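Local coordinates for 2-hydroxyhepta-2,4-diene-1,7-dioate isomerase (Mycobacterium abscessus, PDB 3RR6), which is of unproven function but belongs to the fumarylacetoacetate hydrolase family and probably binds a metal ion and acts as an isomerase or hydrolase, at residues A33-E38 with T47-P52; K130-A135 with A212-V217; V197-R202 with G232-V237. All coordinates share one frame; numbering follows the deposited sequence.

Interaction 1 of 3, residues A33-E38 with T47-P52; sequences AREIAE and TGRQWP. With EDO (1,2-ethanediol), chain L.
Strands 33-36 and 49-52 run antiparallel, with their axes 4.8 Å apart and A33 facing W51 in a hydrogen-bonded pair. A33 N gives to W51 O at 2.8 Å, and W51 N returns a bond to A33 O. R34 and Q50 form the adjoining non-hydrogen-bonded pair. Further along, E35 N binds R49 O and T47 N binds E35 O. Among the side chains, the contact centres on the carboxylate of E35. Its side chain is extended, with CG anti to the backbone N (chi1 -177°), and this carries the carboxylate to R49. R49 forms a salt bridge with it, side-on through two nitrogens: NE binds E35 OE1 at 2.9 Å and NH1 binds E35 OE2 at 2.8 Å. The two flat groups are turned 31° apart. T47 OG1 gives a third bond, 2.6 Å to E35 OE1, from the face of the carboxylate opposite to R49 NE. The same hydroxyl accepts from R49 N, which makes an ST turn at the corner where the chain passes G48. A water joins E35 O, G48 N and R49 O there. These strands belong to the N-terminal Rv2993c-like part, where strand 15-22 pairs with the other edge of strand 32-36. The W51 ring brings CZ3 to 3.8 Å from E35 CB. Its CZ2 lies over one face of the R49 guanidinium, toward the rim, while W51 NE1 binds D14.

Interaction 2 of 3, residues K130-A135 with A212-V217; sequences KDVPAA and AIVEWV. With EDO (1,2-ethanediol), chain I.
Helix 210-220 of the fumarylacetoacetate hydrolase-like part is met here by the loop that follows strand 115-125, with V132 and A134 of the loop against V214 and E215 of the helix. The one direct hydrogen bond between the segments runs from A134 N to E215 OE1, 2.9 Å long with an angle of 151° at the hydrogen. It uses the anti lone pair of the carboxylate oxygen. The E215 side chain leaves the helix with CG anti to the backbone N (chi1 -174°) and is extended beyond it, which brings OE1 to the loop. A134 CB sits 3.5 Å from the same oxygen. Upstream, V132 O faces the helix backbone and takes a CA-H...O contact from E215 CA at 3.3 Å. A water donates to both V132 O and E215 O and so bridges loop and helix. The loop then runs on to strand 141-152. Beside these polar contacts the buried V132 and V214 meet, V132 CB lying 4.2 Å from V214 CG1. S218, one turn after V214, adds its hydroxyl to the junction: it is hydrogen-bonded to both V132 N and V214 O. An ethanediol, probably from the crystallisation liquor, accepts from K130 N.

Interaction 3 of 3, residues V197-R202 with G232-V237; sequences VRQRSR and GTPEGV. With EDO (1,2-ethanediol), chain O; EDO (1,2-ethanediol), chain J; EDO (1,2-ethanediol), chain Q.
Q199 leaves its strand with CG anti to the carbonyl carbon (chi1 -56°) and runs on extended, which carries its amide into the loop 232-237. T233 turns OG1 away from its own backbone N (chi1 -160°), and the two side chains cross at about a right angle. Q199 NE2 gives a bond to T233 OG1, 2.9 Å long, with the hydroxyl tilted only 15° from the amide plane. The same nitrogen makes weak bonds to P234 O at 2.9 Å and to E235 O at 3.5 Å. One buried amide nitrogen therefore meets three oxygens of consecutive residues. Its partner atom Q199 OE1 binds T191 OG1 and G119 N, so both ends of the amide are held and its rotation is probably fixed. V237 CG2 comes within 3.5 Å of Q199 NE2. Further along the strand, S201 CB rests on the P234 ring, 3.6 Å from P234 CB. At the other end G236 lies close against the strand, where its CA makes a CH...O contact of 3.3 Å with R198 O. A water links R200 N to E235 O. R198 and Q199 both face T191, a classic beta bulge in strand 196-202. This is an edge strand of its five-stranded sheet within the chain and pairs with strand 188-193. The loop joins strands 228-230 and 238-239, both of which pair with strand 115-125. T233 OG1 is also bonded to G119 O of that strand, and Y74 touches both S201 and P234.

Overall arrangement
Interaction 1 comes first along the chain and closes before the others open. It lies in the N-terminal Rv2993c-like part, with its centre about 33 Å from that of interaction 2 and about 36 Å from that of interaction 3. Interactions 1 and 3 lie on opposite sides of the chain's centre. Interactions 2 and 3 both lie in the fumarylacetoacetate hydrolase-like part. Their segments alternate along the chain, and helix 210-220 is the next element after strand 196-202. Their centres are about 25 Å apart and their nearest atoms about 6 Å, without touching. Both contacts join parts of the C-terminal fold that are separated in sequence, while interaction 1 is local to the N-terminal part.

Interaction 1 of 3, residues A33-E38 with T47-P52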
loop_
_atom_site.group_PDB
_atom_site.type_symbol
_atom_site.label_atom_id
_atom_site.label_comp_id
_atom_site.label_asym_id
_atom_site.label_seq_id
_atom_site.Cartn_x
_atom_site.Cartn_y
_atom_site.Cartn_z
ATOM N N ALA A 33 12.048 -9.595 -15.394
ATOM C CA ALA A 33 10.587 -9.541 -15.311
ATOM C C ALA A 33 10.017 -10.520 -16.336
ATOM O O ALA A 33 10.256 -10.372 -17.534
ATOM C CB ALA A 33 10.090 -8.137 -15.594
ATOM N N ARG A 34 9.270 -11.513 -15.860
ATOM C CA ARG A 34 8.740 -12.589 -16.701
ATOM C C ARG A 34 7.236 -12.383 -16.896
ATOM O O ARG A 34 6.480 -12.389 -15.926
ATOM C CB ARG A 34 9.023 -13.933 -16.028
ATOM C CG ARG A 34 8.632 -15.165 -16.827
ATOM C CD ARG A 34 8.762 -16.427 -15.975
ATOM N NE ARG A 34 10.139 -16.671 -15.545
ATOM C CZ ARG A 34 11.031 -17.411 -16.204
ATOM N NH1 ARG A 34 10.724 -18.005 -17.355
ATOM N NH2 ARG A 34 12.254 -17.555 -15.704
ATOM N N GLU A 35 6.807 -12.200 -18.147
ATOM C CA GLU A 35 5.417 -11.879 -18.442
ATOM C C GLU A 35 4.473 -13.040 -18.126
ATOM O O GLU A 35 4.696 -14.177 -18.551
ATOM C CB GLU A 35 5.249 -11.462 -19.911
ATOM C CG GLU A 35 3.830 -11.048 -20.274
ATOM C CD GLU A 35 3.663 -10.684 -21.736
ATOM O OE1 GLU A 35 4.171 -11.426 -22.603
ATOM O OE2 GLU A 35 3.008 -9.656 -22.022
ATOM N N ILE A 36 3.406 -12.728 -17.401
ATOM C CA ILE A 36 2.389 -13.698 -17.031
ATOM C C ILE A 36 1.285 -13.738 -18.094
ATOM O O ILE A 36 0.809 -12.699 -18.563
ATOM C CB ILE A 36 1.828 -13.378 -15.622
ATOM C CG1 ILE A 36 2.875 -13.740 -14.571
ATOM C CG2 ILE A 36 0.534 -14.120 -15.334
ATOM C CD1 ILE A 36 2.567 -13.189 -13.180
ATOM N N ALA A 37 0.915 -14.953 -18.494
ATOM C CA ALA A 37 -0.152 -15.175 -19.460
ATOM C C ALA A 37 -1.518 -15.235 -18.788
ATOM O O ALA A 37 -2.410 -14.443 -19.110
ATOM C CB ALA A 37 0.120 -16.480 -20.244
ATOM N N GLU A 38 -1.690 -16.179 -17.867
ATOM C CA GLU A 38 -2.984 -16.419 -17.236
ATOM C C GLU A 38 -2.854 -16.718 -15.747
ATOM O O GLU A 38 -1.765 -17.010 -15.249
ATOM C CB GLU A 38 -3.697 -17.594 -17.909
ATOM C CG GLU A 38 -4.115 -17.347 -19.345
ATOM C CD GLU A 38 -4.823 -18.551 -19.936
ATOM O OE1 GLU A 38 -6.040 -18.731 -19.688
ATOM O OE2 GLU A 38 -4.152 -19.327 -20.642
ATOM N N THR A 47 3.862 -16.344 -20.700
ATOM C CA THR A 47 3.794 -16.245 -22.162
ATOM C C THR A 47 5.109 -16.646 -22.837
ATOM O O THR A 47 5.124 -17.036 -24.015
ATOM C CB THR A 47 3.479 -14.802 -22.613
ATOM O OG1 THR A 47 4.566 -13.951 -22.247
ATOM C CG2 THR A 47 2.187 -14.294 -21.991
ATOM N N GLY A 48 6.215 -16.535 -22.104
ATOM C CA GLY A 48 7.544 -16.772 -22.652
ATOM C C GLY A 48 8.361 -15.503 -22.834
ATOM O O GLY A 48 9.585 -15.575 -22.944
ATOM N N ARG A 49 7.687 -14.352 -22.881
ATOM C CA ARG A 49 8.368 -13.059 -22.962
ATOM C C ARG A 49 8.998 -12.717 -21.619
ATOM O O ARG A 49 8.412 -12.980 -20.567
ATOM C CB ARG A 49 7.401 -11.934 -23.348
ATOM C CG ARG A 49 6.893 -11.984 -24.783
ATOM C CD ARG A 49 6.595 -10.578 -25.332
ATOM N NE ARG A 49 5.537 -9.887 -24.596
ATOM C CZ ARG A 49 5.000 -8.718 -24.951
ATOM N NH1 ARG A 49 4.041 -8.174 -24.211
ATOM N NH2 ARG A 49 5.414 -8.087 -26.048
ATOM N N GLN A 50 10.193 -12.141 -21.665
ATOM C CA GLN A 50 10.830 -11.590 -20.476
ATOM C C GLN A 50 11.746 -10.428 -20.844
ATOM O O GLN A 50 12.187 -10.308 -21.992
ATOM C CB GLN A 50 11.623 -12.662 -19.727
ATOM C CG GLN A 50 12.799 -13.241 -20.505
ATOM C CD GLN A 50 13.610 -14.217 -19.679
ATOM O OE1 GLN A 50 13.181 -15.346 -19.434
ATOM N NE2 GLN A 50 14.787 -13.790 -19.246
ATOM N N TRP A 51 12.019 -9.586 -19.854
ATOM C CA TRP A 51 12.925 -8.448 -20.001
ATOM C C TRP A 51 13.838 -8.339 -18.788
ATOM O O TRP A 51 13.436 -8.681 -17.673
ATOM C CB TRP A 51 12.138 -7.144 -20.095
ATOM C CG TRP A 51 11.054 -7.117 -21.120
ATOM C CD1 TRP A 51 11.129 -6.595 -22.379
ATOM C CD2 TRP A 51 9.719 -7.612 -20.969
ATOM N NE1 TRP A 51 9.924 -6.740 -23.025
ATOM C CE2 TRP A 51 9.042 -7.365 -22.183
ATOM C CE3 TRP A 51 9.032 -8.251 -19.929
ATOM C CZ2 TRP A 51 7.707 -7.725 -22.382
ATOM C CZ3 TRP A 51 7.705 -8.605 -20.126
ATOM C CH2 TRP A 51 7.056 -8.342 -21.342
ATOM N N PRO A 52 15.065 -7.828 -18.984
ATOM C CA PRO A 52 15.847 -7.455 -17.805
ATOM C C PRO A 52 15.120 -6.351 -17.026
ATOM O O PRO A 52 14.565 -5.430 -17.635
ATOM C CB PRO A 52 17.165 -6.940 -18.400
ATOM C CG PRO A 52 17.235 -7.543 -19.756
ATOM C CD PRO A 52 15.821 -7.622 -20.233
HETATM C C1 EDO L . -1.918 -10.594 -17.659
HETATM O O1 EDO L . -2.010 -9.191 -17.935
HETATM C C2 EDO L . -2.868 -10.986 -16.535
HETATM O O2 EDO L . -3.463 -12.254 -16.853
HETATM O O HOH W 1 6.989 -15.111 -19.753
#

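Interaction 2 of 3, residues K130-A135 with A212-V217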
loop_
_atom_site.group_PDB
_atom_site.type_symbol
_atom_site.label_atom_id
_atom_site.label_comp_id
_atom_site.label_asym_id
_atom_site.label_seq_id
_atom_site.Cartn_x
_atom_site.Cartn_y
_atom_site.Cartn_z
ATOM N N LYS A 130 -16.415 -12.092 1.124
ATOM C CA LYS A 130 -17.348 -11.367 1.980
ATOM C C LYS A 130 -17.479 -12.153 3.285
ATOM O O LYS A 130 -17.477 -13.389 3.268
ATOM C CB LYS A 130 -18.707 -11.257 1.294
ATOM C CG LYS A 130 -19.774 -10.478 2.060
ATOM C CD LYS A 130 -19.522 -8.983 2.025
ATOM C CE LYS A 130 -20.438 -8.248 2.985
ATOM N NZ LYS A 130 -21.856 -8.322 2.578
ATOM N N ASP A 131 -17.595 -11.453 4.410
ATOM C CA ASP A 131 -17.781 -12.108 5.717
ATOM C C ASP A 131 -16.685 -13.130 6.013
ATOM O O ASP A 131 -16.963 -14.261 6.469
ATOM C CB ASP A 131 -19.161 -12.780 5.802
ATOM C CG ASP A 131 -20.300 -11.802 5.691
ATOM O OD1 ASP A 131 -20.173 -10.674 6.197
ATOM O OD2 ASP A 131 -21.349 -12.177 5.112
ATOM N N VAL A 132 -15.441 -12.740 5.763
ATOM C CA VAL A 132 -14.293 -13.618 5.985
ATOM C C VAL A 132 -13.909 -13.579 7.459
ATOM O O VAL A 132 -13.637 -12.511 7.992
ATOM C CB VAL A 132 -13.078 -13.163 5.140
ATOM C CG1 VAL A 132 -11.884 -14.101 5.335
ATOM C CG2 VAL A 132 -13.436 -13.080 3.661
ATOM N N PRO A 133 -13.870 -14.744 8.140
ATOM C CA PRO A 133 -13.315 -14.742 9.494
ATOM C C PRO A 133 -11.802 -14.520 9.463
ATOM O O PRO A 133 -11.144 -14.887 8.488
ATOM C CB PRO A 133 -13.649 -16.142 10.023
ATOM C CG PRO A 133 -13.845 -16.971 8.816
ATOM C CD PRO A 133 -14.248 -16.087 7.684
ATOM N N ALA A 134 -11.253 -13.918 10.518
ATOM C CA ALA A 134 -9.829 -13.582 10.555
ATOM C C ALA A 134 -8.947 -14.777 10.210
ATOM O O ALA A 134 -7.968 -14.642 9.483
ATOM C CB ALA A 134 -9.458 -13.010 11.907
ATOM N N ALA A 135 -9.311 -15.965 10.705
ATOM C CA ALA A 135 -8.546 -17.181 10.403
ATOM C C ALA A 135 -8.476 -17.579 8.923
ATOM O O ALA A 135 -7.552 -18.303 8.537
ATOM C CB ALA A 135 -9.071 -18.374 11.253
ATOM N N ALA A 212 -7.683 -9.460 11.426
ATOM C CA ALA A 212 -8.725 -8.645 12.036
ATOM C C ALA A 212 -9.212 -7.564 11.074
ATOM O O ALA A 212 -10.403 -7.269 11.011
ATOM C CB ALA A 212 -8.199 -8.014 13.326
ATOM N N ILE A 213 -8.279 -6.984 10.324
ATOM C CA ILE A 213 -8.602 -5.964 9.335
ATOM C C ILE A 213 -9.469 -6.531 8.220
ATOM O O ILE A 213 -10.485 -5.947 7.864
ATOM C CB ILE A 213 -7.323 -5.337 8.746
ATOM C CG1 ILE A 213 -6.577 -4.555 9.820
ATOM C CG2 ILE A 213 -7.658 -4.406 7.557
ATOM C CD1 ILE A 213 -5.164 -4.138 9.405
ATOM N N VAL A 214 -9.059 -7.670 7.668
ATOM C CA VAL A 214 -9.849 -8.319 6.602
ATOM C C VAL A 214 -11.223 -8.721 7.133
ATOM O O VAL A 214 -12.238 -8.546 6.452
ATOM C CB VAL A 214 -9.094 -9.503 5.997
ATOM C CG1 VAL A 214 -9.995 -10.322 5.060
ATOM C CG2 VAL A 214 -7.861 -9.005 5.250
ATOM N N GLU A 215 -11.282 -9.239 8.359
ATOM C CA GLU A 215 -12.571 -9.559 8.971
ATOM C C GLU A 215 -13.502 -8.343 9.064
ATOM O O GLU A 215 -14.680 -8.415 8.692
ATOM C CB GLU A 215 -12.386 -10.197 10.355
ATOM C CG GLU A 215 -13.679 -10.680 10.985
ATOM C CD GLU A 215 -13.476 -11.358 12.316
ATOM O OE1 GLU A 215 -12.831 -12.419 12.359
ATOM O OE2 GLU A 215 -13.978 -10.828 13.332
ATOM N N TRP A 216 -12.970 -7.221 9.534
ATOM C CA TRP A 216 -13.780 -6.012 9.678
ATOM C C TRP A 216 -14.245 -5.488 8.323
ATOM O O TRP A 216 -15.444 -5.232 8.129
ATOM C CB TRP A 216 -12.993 -4.931 10.421
ATOM C CG TRP A 216 -13.758 -3.681 10.707
ATOM C CD1 TRP A 216 -13.796 -2.546 9.939
ATOM C CD2 TRP A 216 -14.577 -3.414 11.855
ATOM N NE1 TRP A 216 -14.596 -1.600 10.536
ATOM C CE2 TRP A 216 -15.080 -2.101 11.715
ATOM C CE3 TRP A 216 -14.924 -4.151 12.991
ATOM C CZ2 TRP A 216 -15.917 -1.517 12.666
ATOM C CZ3 TRP A 216 -15.756 -3.568 13.929
ATOM C CH2 TRP A 216 -16.246 -2.263 13.757
ATOM N N VAL A 217 -13.306 -5.317 7.399
ATOM C CA VAL A 217 -13.632 -4.709 6.102
ATOM C C VAL A 217 -14.586 -5.613 5.317
ATOM O O VAL A 217 -15.561 -5.138 4.750
ATOM C CB VAL A 217 -12.384 -4.394 5.293
ATOM C CG1 VAL A 217 -12.776 -3.884 3.881
ATOM C CG2 VAL A 217 -11.528 -3.366 6.019
HETATM C C1 EDO I . -15.989 -15.546 1.053
HETATM O O1 EDO I . -17.214 -14.905 0.664
HETATM C C2 EDO I . -15.666 -15.366 2.530
HETATM O O2 EDO I . -16.646 -15.944 3.425
HETATM O O HOH W 2 -16.026 -10.793 8.292
#

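Interaction 3 of 3, residues V197-R202 with G232-V237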
loop_
_atom_site.group_PDB
_atom_site.type_symbol
_atom_site.label_atom_id
_atom_site.label_comp_id
_atom_site.label_asym_id
_atom_site.label_seq_id
_atom_site.Cartn_x
_atom_site.Cartn_y
_atom_site.Cartn_z
ATOM N N VAL A 197 14.939 9.772 8.587
ATOM C CA VAL A 197 13.902 8.828 9.036
ATOM C C VAL A 197 12.832 9.552 9.857
ATOM O O VAL A 197 13.123 10.109 10.933
ATOM C CB VAL A 197 14.494 7.648 9.838
ATOM C CG1 VAL A 197 13.374 6.715 10.325
ATOM C CG2 VAL A 197 15.521 6.866 8.990
ATOM N N ARG A 198 11.606 9.525 9.334
ATOM C CA ARG A 198 10.446 10.182 9.944
ATOM C C ARG A 198 9.594 9.195 10.727
ATOM O O ARG A 198 9.066 9.532 11.783
ATOM C CB ARG A 198 9.565 10.815 8.862
ATOM C CG ARG A 198 10.182 11.994 8.144
ATOM C CD ARG A 198 10.008 13.283 8.923
ATOM N NE ARG A 198 10.425 14.423 8.122
ATOM C CZ ARG A 198 9.610 15.108 7.321
ATOM N NH1 ARG A 198 8.312 14.791 7.228
ATOM N NH2 ARG A 198 10.100 16.116 6.624
ATOM N N GLN A 199 9.409 7.993 10.171
ATOM C CA GLN A 199 8.629 6.943 10.827
ATOM C C GLN A 199 9.458 5.677 10.866
ATOM O O GLN A 199 10.154 5.372 9.905
ATOM C CB GLN A 199 7.347 6.628 10.040
ATOM C CG GLN A 199 6.441 7.827 9.780
ATOM C CD GLN A 199 5.163 7.440 9.058
ATOM O OE1 GLN A 199 5.109 7.397 7.813
ATOM N NE2 GLN A 199 4.116 7.168 9.830
ATOM N N ARG A 200 9.361 4.931 11.958
ATOM C CA ARG A 200 9.923 3.573 12.030
ATOM C C ARG A 200 9.180 2.777 13.095
ATOM O O ARG A 200 9.118 3.182 14.261
ATOM C CB ARG A 200 11.426 3.571 12.338
ATOM C CG ARG A 200 12.069 2.193 12.121
ATOM C CD ARG A 200 13.452 2.056 12.743
ATOM N NE ARG A 200 14.436 2.951 12.153
ATOM C CZ ARG A 200 15.351 2.624 11.239
ATOM N NH1 ARG A 200 15.430 1.399 10.723
ATOM N NH2 ARG A 200 16.196 3.544 10.821
ATOM N N SER A 201 8.610 1.650 12.693
ATOM C CA SER A 201 7.925 0.776 13.626
ATOM C C SER A 201 7.993 -0.651 13.100
ATOM O O SER A 201 8.772 -0.940 12.194
ATOM C CB SER A 201 6.481 1.227 13.811
ATOM O OG SER A 201 5.885 0.541 14.910
ATOM N N ARG A 202 7.213 -1.543 13.693
ATOM C CA ARG A 202 7.133 -2.920 13.229
ATOM C C ARG A 202 5.663 -3.323 13.170
ATOM O O ARG A 202 4.854 -2.872 13.982
ATOM C CB ARG A 202 7.905 -3.861 14.160
ATOM C CG ARG A 202 9.389 -3.523 14.328
ATOM C CD ARG A 202 10.141 -4.640 15.049
ATOM N NE ARG A 202 10.245 -5.819 14.200
ATOM C CZ ARG A 202 11.131 -5.979 13.219
ATOM N NH1 ARG A 202 12.047 -5.047 12.965
ATOM N NH2 ARG A 202 11.105 -7.089 12.491
ATOM N N GLY A 232 -2.760 0.948 8.069
ATOM C CA GLY A 232 -2.537 2.018 9.046
ATOM C C GLY A 232 -1.090 2.489 9.043
ATOM O O GLY A 232 -0.266 2.004 8.274
ATOM N N THR A 233 -0.787 3.473 9.890
ATOM C CA THR A 233 0.545 4.093 9.880
ATOM C C THR A 233 0.974 4.388 11.307
ATOM O O THR A 233 0.142 4.744 12.133
ATOM C CB THR A 233 0.554 5.371 8.994
ATOM O OG1 THR A 233 1.898 5.692 8.614
ATOM C CG2 THR A 233 -0.065 6.563 9.705
ATOM N N PRO A 234 2.274 4.227 11.611
ATOM C CA PRO A 234 2.750 4.540 12.957
ATOM C C PRO A 234 2.928 6.043 13.151
ATOM O O PRO A 234 2.568 6.842 12.274
ATOM C CB PRO A 234 4.082 3.799 13.039
ATOM C CG PRO A 234 4.563 3.760 11.657
ATOM C CD PRO A 234 3.342 3.640 10.777
ATOM N N GLU A 235 3.441 6.423 14.307
ATOM C CA GLU A 235 3.703 7.832 14.582
ATOM C C GLU A 235 4.844 8.351 13.711
ATOM O O GLU A 235 5.477 7.594 12.974
ATOM C CB GLU A 235 3.973 8.042 16.070
ATOM C CG GLU A 235 2.713 7.883 16.907
ATOM C CD GLU A 235 2.945 7.906 18.408
ATOM O OE1 GLU A 235 4.049 7.542 18.874
ATOM O OE2 GLU A 235 2.000 8.277 19.134
ATOM N N GLY A 236 5.077 9.660 13.774
ATOM C CA GLY A 236 6.097 10.303 12.938
ATOM C C GLY A 236 5.553 10.835 11.623
ATOM O O GLY A 236 6.325 11.259 10.765
ATOM N N VAL A 237 4.234 10.790 11.458
ATOM C CA VAL A 237 3.553 11.378 10.298
ATOM C C VAL A 237 3.881 12.870 10.271
ATOM O O VAL A 237 3.819 13.545 11.299
ATOM C CB VAL A 237 2.023 11.175 10.385
ATOM C CG1 VAL A 237 1.299 11.943 9.298
ATOM C CG2 VAL A 237 1.667 9.695 10.298
HETATM C C1 EDO O . -0.178 5.269 14.936
HETATM O O1 EDO O . -1.246 4.440 14.456
HETATM C C2 EDO O . -0.688 6.209 16.009
HETATM O O2 EDO O . -1.501 7.234 15.429
HETATM C C1 EDO J . 18.712 2.592 8.843
HETATM O O1 EDO J . 18.020 3.763 8.395
HETATM C C2 EDO J . 18.200 1.383 8.073
HETATM O O2 EDO J . 17.588 0.464 8.984
HETATM C C1 EDO Q . 10.536 4.799 15.954
HETATM O O1 EDO Q . 9.685 3.886 16.688
HETATM C C2 EDO Q . 10.502 6.270 16.370
HETATM O O2 EDO Q . 10.202 7.125 15.252
HETATM O O HOH W 3 7.080 5.469 13.673
#